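Local coordinates for protein L-threonine dehydrogenase (Flavobacterium frigidimaris, PDB 2YY7) that probably catalyses the NAD-dependent oxidation of the 3-hydroxyl of L-threonine, as a UDP-galactose 4-epimerase-like member of the short-chain dehydrogenase/reductase superfamily, at residues 203-215 with 240-252. Sequence-based numbering, arbitrary orientation.
Sequences CFLSSETKMPMMY and YNLAAMSFTPTEI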
ATOM      1  N   CYS A 203      -6.387   2.650 -32.099  1.00 14.43           N
ATOM      2  CA  CYS A 203      -5.689   2.489 -30.825  1.00 14.24           C
ATOM      3  C   CYS A 203      -6.199   3.401 -29.704  1.00 15.31           C
ATOM      4  O   CYS A 203      -6.430   4.590 -29.926  1.00 16.05           O
ATOM      5  CB  CYS A 203      -4.200   2.747 -31.061  1.00 14.62           C
ATOM      6  SG  CYS A 203      -3.097   2.196 -29.757  1.00 12.93           S
ATOM      7  N   PHE A 204      -6.359   2.857 -28.497  1.00 13.73           N
ATOM      8  CA  PHE A 204      -6.840   3.660 -27.378  1.00 13.65           C
ATOM      9  C   PHE A 204      -5.737   4.352 -26.567  1.00 13.51           C
ATOM     10  O   PHE A 204      -5.986   4.867 -25.475  1.00 13.46           O
ATOM     11  CB  PHE A 204      -7.751   2.826 -26.461  1.00 13.05           C
ATOM     12  CG  PHE A 204      -7.071   1.665 -25.786  1.00 12.08           C
ATOM     13  CD1 PHE A 204      -6.196   1.870 -24.723  1.00 10.59           C
ATOM     14  CD2 PHE A 204      -7.351   0.356 -26.181  1.00 11.69           C
ATOM     15  CE1 PHE A 204      -5.615   0.790 -24.056  1.00 11.38           C
ATOM     16  CE2 PHE A 204      -6.775  -0.731 -25.521  1.00 12.32           C
ATOM     17  CZ  PHE A 204      -5.908  -0.515 -24.457  1.00  9.00           C
ATOM     18  N   LEU A 205      -4.530   4.368 -27.122  1.00 13.86           N
ATOM     19  CA  LEU A 205      -3.371   5.022 -26.513  1.00 14.87           C
ATOM     20  C   LEU A 205      -2.673   5.813 -27.627  1.00 15.38           C
ATOM     21  O   LEU A 205      -2.678   5.380 -28.779  1.00 15.61           O
ATOM     22  CB  LEU A 205      -2.411   3.978 -25.939  1.00 14.62           C
ATOM     23  CG  LEU A 205      -2.255   3.863 -24.418  1.00 16.88           C
ATOM     24  CD1 LEU A 205      -3.599   3.960 -23.707  1.00 13.43           C
ATOM     25  CD2 LEU A 205      -1.563   2.547 -24.106  1.00 13.63           C
ATOM     26  N   SER A 206      -2.085   6.963 -27.289  1.00 15.65           N
ATOM     27  CA  SER A 206      -1.396   7.790 -28.282  1.00 15.75           C
ATOM     28  C   SER A 206      -0.154   7.081 -28.827  1.00 16.02           C
ATOM     29  O   SER A 206       0.472   6.276 -28.133  1.00 15.76           O
ATOM     30  CB  SER A 206      -1.030   9.158 -27.688  1.00 15.34           C
ATOM     31  OG  SER A 206      -0.312   9.028 -26.478  1.00 15.63           O
ATOM     32  N   SER A 207       0.202   7.412 -30.068  1.00 15.40           N
ATOM     33  CA  SER A 207       1.307   6.784 -30.790  1.00 15.12           C
ATOM     34  C   SER A 207       2.668   6.593 -30.131  1.00 15.64           C
ATOM     35  O   SER A 207       3.321   5.579 -30.374  1.00 15.85           O
ATOM     36  CB  SER A 207       1.510   7.485 -32.144  1.00 15.78           C
ATOM     37  OG  SER A 207       2.197   8.716 -32.008  1.00 15.62           O
ATOM     38  N   GLU A 208       3.112   7.539 -29.309  1.00 15.89           N
ATOM     39  CA  GLU A 208       4.424   7.412 -28.682  1.00 15.29           C
ATOM     40  C   GLU A 208       4.402   6.976 -27.214  1.00 15.29           C
ATOM     41  O   GLU A 208       5.351   7.232 -26.475  1.00 14.97           O
ATOM     42  CB  GLU A 208       5.195   8.731 -28.806  1.00 16.93           C
ATOM     43  CG  GLU A 208       5.268   9.292 -30.225  1.00 18.97           C
ATOM     44  CD  GLU A 208       5.695   8.255 -31.253  1.00 23.30           C
ATOM     45  OE1 GLU A 208       6.792   7.676 -31.100  1.00 24.25           O
ATOM     46  OE2 GLU A 208       4.929   8.022 -32.217  1.00 24.87           O
ATOM     47  N   THR A 209       3.325   6.316 -26.795  1.00 14.54           N
ATOM     48  CA  THR A 209       3.198   5.842 -25.418  1.00 13.63           C
ATOM     49  C   THR A 209       4.066   4.596 -25.238  1.00 13.34           C
ATOM     50  O   THR A 209       3.620   3.472 -25.486  1.00 12.89           O
ATOM     51  CB  THR A 209       1.728   5.504 -25.095  1.00 13.46           C
ATOM     52  OG1 THR A 209       0.918   6.662 -25.329  1.00 14.18           O
ATOM     53  CG2 THR A 209       1.573   5.077 -23.644  1.00 10.29           C
ATOM     54  N   LYS A 210       5.311   4.805 -24.818  1.00 12.36           N
ATOM     55  CA  LYS A 210       6.256   3.712 -24.619  1.00 12.77           C
ATOM     56  C   LYS A 210       5.960   2.968 -23.321  1.00 12.54           C
ATOM     57  O   LYS A 210       5.835   3.578 -22.261  1.00 12.14           O
ATOM     58  CB  LYS A 210       7.682   4.267 -24.601  1.00 12.70           C
ATOM     59  CG  LYS A 210       8.782   3.227 -24.535  1.00 13.40           C
ATOM     60  CD  LYS A 210      10.137   3.916 -24.548  1.00 16.83           C
ATOM     61  CE  LYS A 210      11.269   2.929 -24.348  1.00 20.87           C
ATOM     62  NZ  LYS A 210      11.226   1.868 -25.391  1.00 30.64           N
ATOM     63  N   MET A 211       5.847   1.646 -23.408  1.00 11.43           N
ATOM     64  CA  MET A 211       5.545   0.839 -22.230  1.00 12.05           C
ATOM     65  C   MET A 211       6.321  -0.463 -22.191  1.00 10.48           C
ATOM     66  O   MET A 211       6.811  -0.937 -23.218  1.00  9.65           O
ATOM     67  CB  MET A 211       4.054   0.499 -22.193  1.00 11.20           C
ATOM     68  CG  MET A 211       3.126   1.701 -22.219  1.00 11.62           C
ATOM     69  SD  MET A 211       1.397   1.168 -22.232  1.00 16.89           S
ATOM     70  CE  MET A 211       1.088   1.063 -20.478  1.00 10.08           C
ATOM     71  N   PRO A 212       6.445  -1.058 -20.992  1.00 10.23           N
ATOM     72  CA  PRO A 212       7.150  -2.331 -20.790  1.00 10.31           C
ATOM     73  C   PRO A 212       6.174  -3.437 -21.184  1.00 10.86           C
ATOM     74  O   PRO A 212       5.046  -3.484 -20.679  1.00 10.99           O
ATOM     75  CB  PRO A 212       7.426  -2.351 -19.287  1.00  9.34           C
ATOM     76  CG  PRO A 212       7.342  -0.903 -18.881  1.00 10.97           C
ATOM     77  CD  PRO A 212       6.190  -0.406 -19.699  1.00  9.62           C
ATOM     78  N   MET A 213       6.603  -4.322 -22.079  1.00 10.40           N
ATOM     79  CA  MET A 213       5.751  -5.410 -22.540  1.00 10.83           C
ATOM     80  C   MET A 213       6.489  -6.741 -22.513  1.00 10.42           C
ATOM     81  O   MET A 213       7.715  -6.778 -22.399  1.00 11.44           O
ATOM     82  CB  MET A 213       5.280  -5.127 -23.971  1.00 11.04           C
ATOM     83  CG  MET A 213       4.400  -3.891 -24.117  1.00 10.49           C
ATOM     84  SD  MET A 213       2.660  -4.226 -23.798  1.00 12.62           S
ATOM     85  CE  MET A 213       1.900  -2.754 -24.503  1.00 11.33           C
ATOM     86  N   MET A 214       5.729  -7.827 -22.621  1.00 10.84           N
ATOM     87  CA  MET A 214       6.294  -9.168 -22.631  1.00 10.39           C
ATOM     88  C   MET A 214       5.346 -10.137 -23.331  1.00  9.72           C
ATOM     89  O   MET A 214       4.127 -10.057 -23.161  1.00  9.70           O
ATOM     90  CB  MET A 214       6.551  -9.646 -21.197  1.00  9.03           C
ATOM     91  CG  MET A 214       7.186 -11.031 -21.113  1.00 10.60           C
ATOM     92  SD  MET A 214       7.565 -11.496 -19.414  1.00 12.02           S
ATOM     93  CE  MET A 214       8.985 -10.415 -19.085  1.00  9.48           C
ATOM     94  N   TYR A 215       5.903 -11.041 -24.131  1.00  9.79           N
ATOM     95  CA  TYR A 215       5.093 -12.036 -24.824  1.00  9.74           C
ATOM     96  C   TYR A 215       4.701 -13.074 -23.771  1.00  9.88           C
ATOM     97  O   TYR A 215       5.498 -13.381 -22.879  1.00  9.82           O
ATOM     98  CB  TYR A 215       5.901 -12.702 -25.944  1.00 10.69           C
ATOM     99  CG  TYR A 215       5.054 -13.474 -26.933  1.00 11.68           C
ATOM    100  CD1 TYR A 215       5.585 -14.550 -27.642  1.00 13.64           C
ATOM    101  CD2 TYR A 215       3.731 -13.109 -27.184  1.00 13.34           C
ATOM    102  CE1 TYR A 215       4.823 -15.242 -28.577  1.00 14.84           C
ATOM    103  CE2 TYR A 215       2.960 -13.796 -28.121  1.00 14.04           C
ATOM    104  CZ  TYR A 215       3.514 -14.860 -28.812  1.00 13.96           C
ATOM    105  OH  TYR A 215       2.763 -15.547 -29.730  1.00 16.12           O
ATOM    106  N   TYR A 240       9.389  -9.295  -7.801  1.00 10.79           N
ATOM    107  CA  TYR A 240      10.513  -9.020  -8.691  1.00 10.93           C
ATOM    108  C   TYR A 240      10.153  -8.202  -9.919  1.00 10.92           C
ATOM    109  O   TYR A 240       9.121  -8.439 -10.551  1.00 10.36           O
ATOM    110  CB  TYR A 240      11.123 -10.335  -9.193  1.00 11.10           C
ATOM    111  CG  TYR A 240      12.117 -10.991  -8.267  1.00  9.48           C
ATOM    112  CD1 TYR A 240      13.470 -10.655  -8.318  1.00 10.37           C
ATOM    113  CD2 TYR A 240      11.713 -11.966  -7.360  1.00  9.64           C
ATOM    114  CE1 TYR A 240      14.401 -11.282  -7.486  1.00 10.01           C
ATOM    115  CE2 TYR A 240      12.633 -12.596  -6.523  1.00  9.73           C
ATOM    116  CZ  TYR A 240      13.973 -12.249  -6.596  1.00 10.66           C
ATOM    117  OH  TYR A 240      14.885 -12.879  -5.784  1.00 10.34           O
ATOM    118  N   ASN A 241      10.997  -7.231 -10.250  1.00 11.24           N
ATOM    119  CA  ASN A 241      10.796  -6.464 -11.467  1.00 12.19           C
ATOM    120  C   ASN A 241      11.035  -7.548 -12.525  1.00 12.33           C
ATOM    121  O   ASN A 241      11.835  -8.460 -12.305  1.00 11.29           O
ATOM    122  CB  ASN A 241      11.857  -5.362 -11.604  1.00 13.48           C
ATOM    123  CG  ASN A 241      11.345  -3.987 -11.188  1.00 12.95           C
ATOM    124  OD1 ASN A 241      10.221  -3.842 -10.713  1.00 15.53           O
ATOM    125  ND2 ASN A 241      12.179  -2.973 -11.368  1.00 10.73           N
ATOM    126  N   LEU A 242      10.340  -7.466 -13.651  1.00 12.29           N
ATOM    127  CA  LEU A 242      10.493  -8.451 -14.718  1.00 12.02           C
ATOM    128  C   LEU A 242      10.371  -7.722 -16.053  1.00 12.62           C
ATOM    129  O   LEU A 242       9.413  -6.990 -16.279  1.00 11.91           O
ATOM    130  CB  LEU A 242       9.401  -9.523 -14.612  1.00 11.06           C
ATOM    131  CG  LEU A 242       9.573 -10.747 -15.517  1.00 12.00           C
ATOM    132  CD1 LEU A 242      10.584 -11.702 -14.891  1.00 11.83           C
ATOM    133  CD2 LEU A 242       8.234 -11.455 -15.695  1.00 12.10           C
ATOM    134  N   ALA A 243      11.335  -7.920 -16.941  1.00 13.28           N
ATOM    135  CA  ALA A 243      11.296  -7.227 -18.220  1.00 13.48           C
ATOM    136  C   ALA A 243      11.656  -8.088 -19.418  1.00 13.24           C
ATOM    137  O   ALA A 243      12.277  -9.145 -19.286  1.00 12.92           O
ATOM    138  CB  ALA A 243      12.214  -6.014 -18.168  1.00 13.29           C
ATOM    139  N   ALA A 244      11.249  -7.610 -20.589  1.00 13.67           N
ATOM    140  CA  ALA A 244      11.523  -8.273 -21.855  1.00 13.77           C
ATOM    141  C   ALA A 244      11.600  -7.209 -22.948  1.00 14.42           C
ATOM    142  O   ALA A 244      12.665  -6.972 -23.512  1.00 15.31           O
ATOM    143  CB  ALA A 244      10.424  -9.290 -22.177  1.00 12.77           C
ATOM    144  N   MET A 245      10.473  -6.554 -23.223  1.00 14.55           N
ATOM    145  CA  MET A 245      10.414  -5.521 -24.257  1.00 15.52           C
ATOM    146  C   MET A 245       9.852  -4.195 -23.771  1.00 14.70           C
ATOM    147  O   MET A 245       9.260  -4.101 -22.700  1.00 14.74           O
ATOM    148  CB  MET A 245       9.516  -5.961 -25.416  1.00 14.66           C
ATOM    149  CG  MET A 245       9.646  -7.395 -25.858  1.00 17.68           C
ATOM    150  SD  MET A 245       8.399  -7.723 -27.122  1.00 17.47           S
ATOM    151  CE  MET A 245       6.968  -8.112 -26.098  1.00 19.83           C
ATOM    152  N   SER A 246      10.026  -3.181 -24.611  1.00 15.09           N
ATOM    153  CA  SER A 246       9.513  -1.837 -24.385  1.00 13.92           C
ATOM    154  C   SER A 246       9.360  -1.274 -25.786  1.00 13.79           C
ATOM    155  O   SER A 246      10.312  -1.280 -26.575  1.00 12.99           O
ATOM    156  CB  SER A 246      10.490  -0.974 -23.570  1.00 15.40           C
ATOM    157  OG  SER A 246      10.318  -1.170 -22.172  1.00 17.19           O
ATOM    158  N   PHE A 247       8.150  -0.830 -26.107  1.00 12.93           N
ATOM    159  CA  PHE A 247       7.866  -0.273 -27.419  1.00 11.79           C
ATOM    160  C   PHE A 247       6.639   0.627 -27.390  1.00 12.43           C
ATOM    161  O   PHE A 247       5.865   0.611 -26.437  1.00 11.47           O
ATOM    162  CB  PHE A 247       7.686  -1.404 -28.452  1.00 12.06           C
ATOM    163  CG  PHE A 247       6.551  -2.368 -28.142  1.00  9.56           C
ATOM    164  CD1 PHE A 247       5.220  -1.994 -28.329  1.00 11.58           C
ATOM    165  CD2 PHE A 247       6.824  -3.659 -27.696  1.00 11.21           C
ATOM    166  CE1 PHE A 247       4.172  -2.897 -28.078  1.00 10.41           C
ATOM    167  CE2 PHE A 247       5.787  -4.573 -27.440  1.00 10.19           C
ATOM    168  CZ  PHE A 247       4.459  -4.188 -27.632  1.00 12.53           C
ATOM    169  N   THR A 248       6.480   1.427 -28.437  1.00 12.89           N
ATOM    170  CA  THR A 248       5.352   2.340 -28.563  1.00 12.88           C
ATOM    171  C   THR A 248       4.366   1.743 -29.558  1.00 12.71           C
ATOM    172  O   THR A 248       4.686   0.779 -30.257  1.00 13.23           O
ATOM    173  CB  THR A 248       5.800   3.697 -29.140  1.00 13.23           C
ATOM    174  OG1 THR A 248       6.384   3.479 -30.431  1.00 14.72           O
ATOM    175  CG2 THR A 248       6.822   4.372 -28.234  1.00 11.92           C
ATOM    176  N   PRO A 249       3.146   2.295 -29.624  1.00 12.65           N
ATOM    177  CA  PRO A 249       2.171   1.763 -30.576  1.00 12.11           C
ATOM    178  C   PRO A 249       2.714   1.910 -32.001  1.00 12.83           C
ATOM    179  O   PRO A 249       2.540   1.019 -32.834  1.00 12.22           O
ATOM    180  CB  PRO A 249       0.944   2.630 -30.324  1.00 11.79           C
ATOM    181  CG  PRO A 249       1.036   2.885 -28.845  1.00 12.07           C
ATOM    182  CD  PRO A 249       2.502   3.211 -28.666  1.00 11.97           C
ATOM    183  N   THR A 250       3.386   3.031 -32.269  1.00 13.02           N
ATOM    184  CA  THR A 250       3.956   3.273 -33.593  1.00 13.52           C
ATOM    185  C   THR A 250       4.900   2.137 -33.968  1.00 14.22           C
ATOM    186  O   THR A 250       4.862   1.631 -35.094  1.00 13.40           O
ATOM    187  CB  THR A 250       4.749   4.605 -33.651  1.00 13.62           C
ATOM    188  OG1 THR A 250       3.875   5.702 -33.364  1.00 12.62           O
ATOM    189  CG2 THR A 250       5.355   4.810 -35.036  1.00 13.71           C
ATOM    190  N   GLU A 251       5.738   1.723 -33.023  1.00 13.11           N
ATOM    191  CA  GLU A 251       6.690   0.653 -33.297  1.00 14.98           C
ATOM    192  C   GLU A 251       6.035  -0.710 -33.531  1.00 14.52           C
ATOM    193  O   GLU A 251       6.415  -1.415 -34.465  1.00 15.39           O
ATOM    194  CB  GLU A 251       7.723   0.550 -32.166  1.00 13.96           C
ATOM    195  CG  GLU A 251       8.531   1.833 -31.964  1.00 16.76           C
ATOM    196  CD  GLU A 251       9.449   1.783 -30.750  1.00 18.50           C
ATOM    197  OE1 GLU A 251       8.968   1.452 -29.644  1.00 18.29           O
ATOM    198  OE2 GLU A 251      10.650   2.088 -30.896  1.00 23.95           O
ATOM    199  N   ILE A 252       5.062  -1.097 -32.704  1.00 14.23           N
ATOM    200  CA  ILE A 252       4.437  -2.399 -32.914  1.00 14.31           C
ATOM    201  C   ILE A 252       3.591  -2.401 -34.186  1.00 14.45           C
ATOM    202  O   ILE A 252       3.496  -3.416 -34.871  1.00 14.54           O
ATOM    203  CB  ILE A 252       3.574  -2.857 -31.699  1.00 13.66           C
ATOM    204  CG1 ILE A 252       2.949  -4.221 -32.013  1.00 13.45           C
ATOM    205  CG2 ILE A 252       2.490  -1.836 -31.386  1.00 13.18           C
ATOM    206  CD1 ILE A 252       2.357  -4.932 -30.812  1.00 14.21           C
TER
HETATM  207  O   HOH W   1       7.715   5.272 -31.738  1.00 17.49           O
HETATM  208  O   HOH W   2       3.284   0.740 -25.788  1.00 10.86           O
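The F247 ring meets M213 obliquely and has the methyl CE of M245 at its edge, in the ring plane. M213 CG lies 3.5 Å from F247 CZ, and its SD stands 5.1 Å from the ring centroid, 43° off the normal, a slanted Met-aromatic contact. The bend of M213 at chi2 (-86°) swings SD aside, where a straight chain would run into the ring; Y187 of helix 187-197 also touches F247. M245 CE continues to M214 CA. M214 runs the other way, its CE 3.6 Å from L242 CD2 and also against A244 CB.

Behind these side chains, 211-215 and 245-247 form an antiparallel ladder in a branch of the Rossmann-fold sheet, M211/F247 and M213/M245 being hydrogen-bonded pairs with P212/S246 non-hydrogen-bonded between them. The bond from M213 N to M245 O is 2.7 Å, although the donor stands 49° out of the carbonyl plane. On the other edge of 211-215, which runs parallel to strand 164-174, P212 and M214 join G172 by backbone bonds, and M214 packs near the NAD-binding L173.

Where the ladder ends, T248 and E251 form the capping box of helix 249-257: T248 OG1 accepts from E251 N, and E251 OE1 accepts from T248 N. The first turn of that helix seats on the type I turn 206-209: T250 N donates to S207 O in a nearly straight bond, in the carbonyl plane, and T250 OG1 is 2.8 Å from E208 OE2. A water links E208 OE1 to T248 OG1. Because OG1 both caps the helix and holds this water, a valine at T248 would probably leave E251 N without its cap and break the bridge to E208. Another water donates to both T209 O and F247 O.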